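Local coordinates for proteasome assembly chaperone family protein (Pyrococcus furiosus DSM 3638, PDB 3WZ2) that probably acts as a proteasome-assembly chaperone of the PAC2 family in this archaeon, and may also serve as a proteasome activator, at residues T127-G135 and V148-I156; R185-E196 and V208-E219. All blocks are in the same frame, centred on the assembly; numbering follows the deposited sequence.

Followed from the N terminus, the chain first closes contact 1, where strand 130-134 meets residues 148-156 after an excursion of 12 residues, nine of them in helix 137-145. After helix 158-169 comes strand 174-181, antiparallel to strand 130-134 in the main sheet, which leads to contact 2, where 185-196 and 208-219 close a second loop of 11 residues. The two loops follow in series, neither nested nor crossed, with centres about 19 Å apart. Contact 1 forms one edge of the mixed sheet within this chain; contact 2 fastens the start of the C-terminal helices to helix 188-202. They meet where Val-130 CG2 packs on Asn-193 CB at 3.6 Å, which joins the sheet edge to that helix.

Contact 1. Residues T127-G135 and V148-I156; sequences TFEVWGIGG and VKILKYGSI
Ile-133 and Ile-156 run alongside each other head to tail, CG2 of Ile-133 reaching CD1 of Ile-156 at 3.8 Å. With its CG1 anti to the backbone N (chi1 -180°), Ile-133 carries CD1 to the Leu-151 carbonyl and to Ile-150 CG2, whose side chain it meets at about a right angle. Val-148 CG1 lies 3.4 Å from Gly-132 N, close against backbone that bears no side chain there. The frame is a beta-alpha-beta unit: strand 130-134, helix 137-145 and the short, weakly bonded strand 149-150, parallel to 130-134. Gly-132 pairs with Ile-150, its N donating to Lys-149 O (2.9 Å) and its O accepting from Leu-151 N (2.9 Å, N-H...O 160°). Further on, residues 154-156 join an antiparallel ladder with a second subunit, carrying the sheet across the interface. Over one face of the Trp-131 indole stands Leu-151 CD1, displaced from the ring centre, while Ile-150 O and Leu-151 N approach the edge near CE3. Lys-149 CB touches CE3 obliquely at 3.7 Å. Trp-131 NE1 is hydrogen-bonded to OE2 of Glu-180. At the polar end a water donates to Val-130 O (2.6 Å) and accepts from Lys-149 N (2.8 Å).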
loop_
_atom_site.group_PDB
_atom_site.type_symbol
_atom_site.label_atom_id
_atom_site.label_comp_id
_atom_site.label_asym_id
_atom_site.label_seq_id
_atom_site.Cartn_x
_atom_site.Cartn_y
_atom_site.Cartn_z
ATOM N N THR B 127 -16.324 -39.723 -16.837
ATOM C CA THR B 127 -14.993 -40.109 -16.388
ATOM C C THR B 127 -14.068 -38.903 -16.574
ATOM O O THR B 127 -13.612 -38.577 -17.679
ATOM C CB THR B 127 -14.491 -41.364 -17.157
ATOM O OG1 THR B 127 -15.481 -42.402 -17.055
ATOM C CG2 THR B 127 -13.160 -41.891 -16.585
ATOM N N PHE B 128 -13.784 -38.262 -15.462
ATOM C CA PHE B 128 -12.719 -37.281 -15.370
ATOM C C PHE B 128 -11.354 -37.957 -15.416
ATOM O O PHE B 128 -11.104 -38.912 -14.680
ATOM C CB PHE B 128 -12.870 -36.487 -14.057
ATOM C CG PHE B 128 -13.981 -35.476 -14.082
ATOM C CD1 PHE B 128 -13.878 -34.324 -14.868
ATOM C CD2 PHE B 128 -15.133 -35.664 -13.324
ATOM C CE1 PHE B 128 -14.900 -33.361 -14.872
ATOM C CE2 PHE B 128 -16.159 -34.725 -13.345
ATOM C CZ PHE B 128 -16.028 -33.569 -14.110
ATOM N N GLU B 129 -10.455 -37.416 -16.228
ATOM C CA GLU B 129 -9.130 -37.992 -16.403
ATOM C C GLU B 129 -8.052 -37.239 -15.539
ATOM O O GLU B 129 -8.344 -36.268 -14.828
ATOM C CB GLU B 129 -8.748 -37.939 -17.885
ATOM C CG GLU B 129 -9.671 -38.692 -18.859
ATOM C CD GLU B 129 -9.633 -40.241 -18.806
ATOM O OE1 GLU B 129 -9.098 -40.862 -17.855
ATOM O OE2 GLU B 129 -10.223 -40.851 -19.736
ATOM N N VAL B 130 -6.821 -37.731 -15.590
ATOM C CA VAL B 130 -5.657 -37.081 -14.967
ATOM C C VAL B 130 -4.571 -36.838 -16.011
ATOM O O VAL B 130 -4.207 -37.731 -16.746
ATOM C CB VAL B 130 -5.051 -37.962 -13.850
ATOM C CG1 VAL B 130 -3.820 -37.291 -13.205
ATOM C CG2 VAL B 130 -6.098 -38.249 -12.805
ATOM N N TRP B 131 -4.108 -35.601 -16.089
ATOM C CA TRP B 131 -3.027 -35.246 -16.996
ATOM C C TRP B 131 -1.752 -35.045 -16.218
ATOM O O TRP B 131 -1.759 -34.904 -15.018
ATOM C CB TRP B 131 -3.367 -33.955 -17.760
ATOM C CG TRP B 131 -4.574 -34.018 -18.627
ATOM C CD1 TRP B 131 -5.861 -33.969 -18.221
ATOM C CD2 TRP B 131 -4.615 -34.081 -20.064
ATOM N NE1 TRP B 131 -6.712 -33.995 -19.304
ATOM C CE2 TRP B 131 -5.973 -34.059 -20.448
ATOM C CE3 TRP B 131 -3.641 -34.102 -21.056
ATOM C CZ2 TRP B 131 -6.380 -34.109 -21.789
ATOM C CZ3 TRP B 131 -4.042 -34.145 -22.402
ATOM C CH2 TRP B 131 -5.395 -34.161 -22.754
ATOM N N GLY B 132 -0.648 -34.958 -16.935
ATOM C CA GLY B 132 0.640 -34.754 -16.343
ATOM C C GLY B 132 1.446 -33.760 -17.161
ATOM O O GLY B 132 1.209 -33.596 -18.377
ATOM N N ILE B 133 2.407 -33.103 -16.507
ATOM C CA ILE B 133 3.386 -32.307 -17.224
ATOM C C ILE B 133 4.672 -32.334 -16.417
ATOM O O ILE B 133 4.661 -32.355 -15.196
ATOM C CB ILE B 133 2.865 -30.861 -17.466
ATOM C CG1 ILE B 133 3.874 -29.996 -18.226
ATOM C CG2 ILE B 133 2.536 -30.189 -16.161
ATOM C CD1 ILE B 133 4.125 -30.420 -19.665
ATOM N N GLY B 134 5.781 -32.357 -17.125
ATOM C CA GLY B 134 7.083 -32.488 -16.531
ATOM C C GLY B 134 7.870 -31.232 -16.798
ATOM O O GLY B 134 7.611 -30.521 -17.767
ATOM N N GLY B 135 8.852 -30.977 -15.949
ATOM C CA GLY B 135 9.678 -29.787 -16.078
ATOM C C GLY B 135 10.656 -29.834 -17.229
ATOM O O GLY B 135 11.154 -28.807 -17.643
ATOM N N VAL B 148 0.372 -41.710 -18.344
ATOM C CA VAL B 148 -0.260 -40.425 -18.067
ATOM C C VAL B 148 -0.157 -39.567 -19.343
ATOM O O VAL B 148 0.897 -39.428 -19.893
ATOM C CB VAL B 148 0.440 -39.715 -16.908
ATOM C CG1 VAL B 148 -0.170 -38.323 -16.666
ATOM C CG2 VAL B 148 0.349 -40.544 -15.646
ATOM N N LYS B 149 -1.256 -38.985 -19.779
ATOM C CA LYS B 149 -1.249 -38.073 -20.908
ATOM C C LYS B 149 -0.564 -36.778 -20.535
ATOM O O LYS B 149 -0.879 -36.210 -19.489
ATOM C CB LYS B 149 -2.680 -37.684 -21.308
ATOM C CG LYS B 149 -3.538 -38.809 -21.820
ATOM C CD LYS B 149 -3.960 -38.650 -23.278
ATOM C CE LYS B 149 -4.714 -39.906 -23.734
ATOM N NZ LYS B 149 -3.767 -40.916 -24.298
ATOM N N ILE B 150 0.228 -36.250 -21.467
ATOM C CA ILE B 150 0.921 -34.993 -21.305
ATOM C C ILE B 150 0.061 -33.846 -21.755
ATOM O O ILE B 150 -0.430 -33.837 -22.855
ATOM C CB ILE B 150 2.222 -34.980 -22.113
ATOM C CG1 ILE B 150 3.123 -36.128 -21.658
ATOM C CG2 ILE B 150 2.942 -33.646 -22.009
ATOM C CD1 ILE B 150 3.423 -36.198 -20.178
ATOM N N LEU B 151 -0.156 -32.883 -20.872
ATOM C CA LEU B 151 -0.795 -31.659 -21.256
ATOM C C LEU B 151 0.064 -30.903 -22.278
ATOM O O LEU B 151 1.241 -30.626 -22.019
ATOM C CB LEU B 151 -1.007 -30.791 -20.019
ATOM C CG LEU B 151 -1.853 -29.524 -20.208
ATOM C CD1 LEU B 151 -3.256 -29.836 -20.705
ATOM C CD2 LEU B 151 -1.908 -28.740 -18.895
ATOM N N LYS B 152 -0.521 -30.546 -23.406
ATOM C CA LYS B 152 0.226 -29.910 -24.485
ATOM C C LYS B 152 0.136 -28.389 -24.401
ATOM O O LYS B 152 1.136 -27.702 -24.589
ATOM C CB LYS B 152 -0.272 -30.397 -25.847
ATOM C CG LYS B 152 0.049 -31.858 -26.111
ATOM C CD LYS B 152 1.543 -32.166 -25.989
ATOM C CE LYS B 152 1.879 -33.459 -26.722
ATOM N NZ LYS B 152 2.883 -34.240 -25.967
ATOM N N TYR B 153 -1.048 -27.889 -24.088
ATOM C CA TYR B 153 -1.345 -26.461 -24.067
ATOM C C TYR B 153 -2.227 -26.223 -22.875
ATOM O O TYR B 153 -3.153 -26.975 -22.638
ATOM C CB TYR B 153 -2.062 -25.986 -25.341
ATOM C CG TYR B 153 -1.157 -25.985 -26.560
ATOM C CD1 TYR B 153 -0.269 -24.929 -26.796
ATOM C CD2 TYR B 153 -1.163 -27.063 -27.480
ATOM C CE1 TYR B 153 0.584 -24.930 -27.901
ATOM C CE2 TYR B 153 -0.324 -27.063 -28.590
ATOM C CZ TYR B 153 0.548 -25.989 -28.797
ATOM O OH TYR B 153 1.382 -25.989 -29.894
ATOM N N GLY B 154 -1.921 -25.186 -22.117
ATOM C CA GLY B 154 -2.841 -24.642 -21.139
ATOM C C GLY B 154 -2.054 -23.806 -20.138
ATOM O O GLY B 154 -0.896 -23.515 -20.350
ATOM N N SER B 155 -2.665 -23.471 -19.018
ATOM C CA SER B 155 -1.963 -22.770 -17.994
ATOM C C SER B 155 -2.183 -23.373 -16.644
ATOM O O SER B 155 -3.231 -23.959 -16.387
ATOM C CB SER B 155 -2.352 -21.334 -17.984
ATOM O OG SER B 155 -3.685 -21.210 -17.719
ATOM N N ILE B 156 -1.151 -23.293 -15.811
ATOM C CA ILE B 156 -1.197 -23.766 -14.434
ATOM C C ILE B 156 -0.828 -22.607 -13.518
ATOM O O ILE B 156 0.341 -22.193 -13.473
ATOM C CB ILE B 156 -0.241 -24.931 -14.203
ATOM C CG1 ILE B 156 -0.479 -26.044 -15.237
ATOM C CG2 ILE B 156 -0.430 -25.479 -12.807
ATOM C CD1 ILE B 156 0.506 -27.204 -15.128
HETATM O O HOH W 1 -3.769 -39.407 -18.734
#

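Contact 2. Residues R185-E196 and V208-E219; sequences RPDPRAAANVVE and VEPLLKEAEMIE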
loop_
_atom_site.group_PDB
_atom_site.type_symbol
_atom_site.label_atom_id
_atom_site.label_comp_id
_atom_site.label_asym_id
_atom_site.label_seq_id
_atom_site.Cartn_x
_atom_site.Cartn_y
_atom_site.Cartn_z
ATOM N N ARG B 185 -16.225 -26.437 -7.682
ATOM C CA ARG B 185 -16.607 -27.056 -6.430
ATOM C C ARG B 185 -15.477 -27.913 -5.890
ATOM O O ARG B 185 -14.655 -28.403 -6.654
ATOM C CB ARG B 185 -17.921 -27.872 -6.593
ATOM C CG ARG B 185 -17.825 -29.175 -7.401
ATOM C CD ARG B 185 -19.124 -29.649 -8.123
ATOM N NE ARG B 185 -20.322 -28.809 -7.925
ATOM C CZ ARG B 185 -21.208 -28.897 -6.928
ATOM N NH1 ARG B 185 -21.113 -29.820 -6.001
ATOM N NH2 ARG B 185 -22.241 -28.059 -6.901
ATOM N N PRO B 186 -15.469 -28.154 -4.575
ATOM C CA PRO B 186 -14.552 -29.163 -4.071
ATOM C C PRO B 186 -14.792 -30.511 -4.701
ATOM O O PRO B 186 -15.949 -30.943 -4.838
ATOM C CB PRO B 186 -14.847 -29.228 -2.561
ATOM C CG PRO B 186 -15.743 -28.067 -2.272
ATOM C CD PRO B 186 -16.461 -27.762 -3.558
ATOM N N ASP B 187 -13.714 -31.189 -5.082
ATOM C CA ASP B 187 -13.830 -32.453 -5.832
ATOM C C ASP B 187 -12.938 -33.544 -5.268
ATOM O O ASP B 187 -11.829 -33.789 -5.754
ATOM C CB ASP B 187 -13.574 -32.224 -7.323
ATOM C CG ASP B 187 -14.017 -33.416 -8.185
ATOM O OD1 ASP B 187 -14.292 -34.513 -7.599
ATOM O OD2 ASP B 187 -14.070 -33.225 -9.431
ATOM N N PRO B 188 -13.419 -34.231 -4.247
ATOM C CA PRO B 188 -12.622 -35.328 -3.698
ATOM C C PRO B 188 -12.440 -36.506 -4.652
ATOM O O PRO B 188 -11.492 -37.296 -4.478
ATOM C CB PRO B 188 -13.397 -35.764 -2.443
ATOM C CG PRO B 188 -14.712 -35.097 -2.526
ATOM C CD PRO B 188 -14.612 -33.937 -3.457
ATOM N N ARG B 189 -13.310 -36.635 -5.638
ATOM C CA ARG B 189 -13.177 -37.732 -6.600
ATOM C C ARG B 189 -12.058 -37.508 -7.571
ATOM O O ARG B 189 -11.321 -38.427 -7.845
ATOM C CB ARG B 189 -14.471 -37.949 -7.365
ATOM C CG ARG B 189 -15.518 -38.521 -6.431
ATOM C CD ARG B 189 -16.866 -38.682 -7.076
ATOM N NE ARG B 189 -17.825 -38.432 -6.011
ATOM C CZ ARG B 189 -18.266 -39.336 -5.143
ATOM N NH1 ARG B 189 -17.897 -40.613 -5.217
ATOM N NH2 ARG B 189 -19.128 -38.942 -4.219
ATOM N N ALA B 190 -11.895 -36.276 -8.025
ATOM C CA ALA B 190 -10.708 -35.887 -8.744
ATOM C C ALA B 190 -9.456 -36.033 -7.905
ATOM O O ALA B 190 -8.458 -36.560 -8.385
ATOM C CB ALA B 190 -10.830 -34.451 -9.261
ATOM N N ALA B 191 -9.532 -35.681 -6.626
ATOM C CA ALA B 191 -8.407 -35.904 -5.731
ATOM C C ALA B 191 -8.012 -37.370 -5.693
ATOM O O ALA B 191 -6.840 -37.733 -5.736
ATOM C CB ALA B 191 -8.691 -35.387 -4.346
ATOM N N ALA B 192 -9.000 -38.228 -5.596
ATOM C CA ALA B 192 -8.765 -39.666 -5.558
ATOM C C ALA B 192 -8.109 -40.130 -6.831
ATOM O O ALA B 192 -7.205 -40.949 -6.772
ATOM C CB ALA B 192 -10.077 -40.416 -5.336
ATOM N N ASN B 193 -8.568 -39.634 -7.985
ATOM C CA ASN B 193 -7.912 -39.965 -9.243
ATOM C C ASN B 193 -6.412 -39.593 -9.222
ATOM O O ASN B 193 -5.562 -40.341 -9.708
ATOM C CB ASN B 193 -8.572 -39.231 -10.423
ATOM C CG ASN B 193 -10.036 -39.631 -10.642
ATOM O OD1 ASN B 193 -10.443 -40.693 -10.231
ATOM N ND2 ASN B 193 -10.790 -38.799 -11.375
ATOM N N VAL B 194 -6.101 -38.425 -8.659
ATOM C CA VAL B 194 -4.724 -37.971 -8.586
ATOM C C VAL B 194 -3.901 -38.828 -7.628
ATOM O O VAL B 194 -2.775 -39.217 -7.937
ATOM C CB VAL B 194 -4.651 -36.488 -8.190
ATOM C CG1 VAL B 194 -3.251 -36.109 -7.828
ATOM C CG2 VAL B 194 -5.167 -35.644 -9.345
ATOM N N VAL B 195 -4.473 -39.172 -6.483
ATOM C CA VAL B 195 -3.779 -40.047 -5.564
ATOM C C VAL B 195 -3.461 -41.415 -6.184
ATOM O O VAL B 195 -2.361 -41.925 -5.998
ATOM C CB VAL B 195 -4.563 -40.259 -4.273
ATOM C CG1 VAL B 195 -3.919 -41.347 -3.418
ATOM C CG2 VAL B 195 -4.636 -38.959 -3.521
ATOM N N GLU B 196 -4.391 -41.969 -6.956
ATOM C CA GLU B 196 -4.129 -43.245 -7.636
ATOM C C GLU B 196 -2.909 -43.159 -8.541
ATOM O O GLU B 196 -2.102 -44.065 -8.558
ATOM C CB GLU B 196 -5.335 -43.752 -8.467
ATOM C CG GLU B 196 -6.477 -44.327 -7.637
ATOM C CD GLU B 196 -7.667 -44.813 -8.486
ATOM O OE1 GLU B 196 -8.277 -44.020 -9.255
ATOM O OE2 GLU B 196 -7.981 -46.020 -8.399
ATOM N N VAL B 208 -7.524 -45.442 -2.195
ATOM C CA VAL B 208 -8.400 -44.271 -2.176
ATOM C C VAL B 208 -9.836 -44.533 -1.720
ATOM O O VAL B 208 -10.651 -43.590 -1.687
ATOM C CB VAL B 208 -8.442 -43.520 -3.534
ATOM C CG1 VAL B 208 -7.044 -43.071 -3.897
ATOM C CG2 VAL B 208 -9.057 -44.356 -4.632
ATOM N N GLU B 209 -10.149 -45.773 -1.344
ATOM C CA GLU B 209 -11.513 -46.101 -0.945
ATOM C C GLU B 209 -12.030 -45.274 0.224
ATOM O O GLU B 209 -13.162 -44.786 0.183
ATOM C CB GLU B 209 -11.669 -47.602 -0.682
ATOM C CG GLU B 209 -11.586 -48.460 -1.945
ATOM C CD GLU B 209 -12.743 -48.224 -2.919
ATOM O OE1 GLU B 209 -13.913 -48.173 -2.458
ATOM O OE2 GLU B 209 -12.495 -48.098 -4.148
ATOM N N PRO B 210 -11.200 -45.044 1.248
ATOM C CA PRO B 210 -11.660 -44.152 2.320
ATOM C C PRO B 210 -11.986 -42.696 1.892
ATOM O O PRO B 210 -12.875 -42.042 2.455
ATOM C CB PRO B 210 -10.507 -44.185 3.333
ATOM C CG PRO B 210 -9.735 -45.404 3.009
ATOM C CD PRO B 210 -9.860 -45.591 1.529
ATOM N N LEU B 211 -11.317 -42.223 0.851
ATOM C CA LEU B 211 -11.602 -40.903 0.271
ATOM C C LEU B 211 -12.921 -40.895 -0.467
ATOM O O LEU B 211 -13.700 -39.938 -0.361
ATOM C CB LEU B 211 -10.510 -40.535 -0.748
ATOM C CG LEU B 211 -10.227 -39.091 -1.114
ATOM C CD1 LEU B 211 -10.418 -38.203 0.090
ATOM C CD2 LEU B 211 -8.896 -38.786 -1.830
ATOM N N LEU B 212 -13.146 -41.914 -1.300
ATOM C CA LEU B 212 -14.396 -41.997 -2.046
ATOM C C LEU B 212 -15.570 -42.186 -1.068
ATOM O O LEU B 212 -16.655 -41.687 -1.314
ATOM C CB LEU B 212 -14.350 -43.128 -3.076
ATOM C CG LEU B 212 -13.278 -42.983 -4.171
ATOM C CD1 LEU B 212 -13.248 -44.227 -5.047
ATOM C CD2 LEU B 212 -13.517 -41.749 -5.030
ATOM N N LYS B 213 -15.322 -42.895 0.031
ATOM C CA LYS B 213 -16.331 -43.181 1.048
ATOM C C LYS B 213 -16.813 -41.899 1.737
ATOM O O LYS B 213 -18.014 -41.723 2.014
ATOM C CB LYS B 213 -15.767 -44.196 2.082
ATOM C CG LYS B 213 -16.285 -43.999 3.508
ATOM C CD LYS B 213 -16.210 -45.270 4.360
ATOM C CE LYS B 213 -17.570 -45.595 4.972
ATOM N NZ LYS B 213 -17.531 -46.791 5.857
ATOM N N GLU B 214 -15.892 -40.974 1.949
ATOM C CA GLU B 214 -16.239 -39.726 2.594
ATOM C C GLU B 214 -16.380 -38.563 1.630
ATOM O O GLU B 214 -16.460 -37.419 2.063
ATOM C CB GLU B 214 -15.198 -39.375 3.616
ATOM C CG GLU B 214 -14.955 -40.428 4.662
ATOM C CD GLU B 214 -13.764 -40.070 5.593
ATOM O OE1 GLU B 214 -13.393 -38.855 5.722
ATOM O OE2 GLU B 214 -13.139 -41.010 6.165
ATOM N N ALA B 215 -16.525 -38.837 0.344
ATOM C CA ALA B 215 -16.610 -37.781 -0.661
ATOM C C ALA B 215 -17.686 -36.737 -0.351
ATOM O O ALA B 215 -17.413 -35.513 -0.416
ATOM C CB ALA B 215 -16.849 -38.361 -2.055
ATOM N N GLU B 216 -18.911 -37.203 -0.085
ATOM C CA GLU B 216 -20.050 -36.291 0.153
ATOM C C GLU B 216 -19.755 -35.392 1.339
ATOM O O GLU B 216 -19.944 -34.180 1.269
ATOM C CB GLU B 216 -21.383 -37.053 0.350
ATOM C CG GLU B 216 -22.362 -36.435 1.364
ATOM C CD GLU B 216 -23.630 -37.272 1.596
ATOM O OE1 GLU B 216 -23.764 -38.377 1.014
ATOM O OE2 GLU B 216 -24.484 -36.817 2.381
ATOM N N MET B 217 -19.277 -35.994 2.420
ATOM C CA MET B 217 -18.968 -35.261 3.627
ATOM C C MET B 217 -17.853 -34.230 3.390
ATOM O O MET B 217 -17.962 -33.075 3.830
ATOM C CB MET B 217 -18.560 -36.255 4.721
ATOM C CG MET B 217 -17.898 -35.650 5.939
ATOM S SD MET B 217 -17.356 -36.974 7.076
ATOM C CE MET B 217 -15.557 -37.136 6.959
ATOM N N ILE B 218 -16.786 -34.638 2.698
ATOM C CA ILE B 218 -15.678 -33.738 2.407
ATOM C C ILE B 218 -16.143 -32.569 1.548
ATOM O O ILE B 218 -15.776 -31.417 1.795
ATOM C CB ILE B 218 -14.530 -34.481 1.705
ATOM C CG1 ILE B 218 -13.833 -35.433 2.691
ATOM C CG2 ILE B 218 -13.512 -33.502 1.146
ATOM C CD1 ILE B 218 -13.157 -36.600 2.004
ATOM N N GLU B 219 -16.978 -32.849 0.558
ATOM C CA GLU B 219 -17.513 -31.787 -0.287
ATOM C C GLU B 219 -18.279 -30.756 0.524
ATOM O O GLU B 219 -18.185 -29.546 0.265
ATOM C CB GLU B 219 -18.405 -32.350 -1.376
ATOM C CG GLU B 219 -18.828 -31.300 -2.387
ATOM C CD GLU B 219 -19.372 -31.957 -3.700
ATOM O OE1 GLU B 219 -20.019 -31.288 -4.551
ATOM O OE2 GLU B 219 -19.158 -33.182 -3.900
#
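Helix 188-196 runs almost antiparallel to helix 209-213, at 173° with axes 9.2 Å apart, whereas helix 215-219 turns to 117° against it. This is a helical hairpin within the PAC2-family fold, its second arm broken at Glu-214, within the predicted coiled coil, which begins at Leu-212. Ala-192, a small residue facing the other arm, sits among Val-208, Leu-211 and Leu-212; its CB is 3.7 Å from Leu-212 CD2. Val-208 has CG1 beside its backbone N (chi1 -59°), which sends that methyl to Val-195 CG1 at 3.6 Å, and its CG2 meets the aliphatic CG of Glu-196. Leu-211 CD2 lies over the backbone at Ala-192 N, while helix 32-43 lines the buried side, Phe-39 touching Leu-211 and Ile-35 touching Ala-191. Pro-188 CG rests on Ala-215, the first residue after the break, 3.5 Å from its carbonyl O and 3.9 Å from its CB, with Ile-218 CG2 alongside. The guanidinium of Arg-189 lays one face over Ala-215 CB, the methyl lying off the centre of the group. Asp-187 N-caps helix 188-202: its OD1 accepts from Ala-190 N (3.0 Å), the donor standing above the carboxylate plane, and more weakly from Arg-189 N, while OD2 is hydrogen-bonded to Thr-181 OG1. At the outer end, a salt bridge of doubtful exact geometry joins Glu-219, its chain extended, to Arg-185: the distance of 2.3 Å from Arg-185 NH1 to Glu-219 OE1 is too short to be reliable.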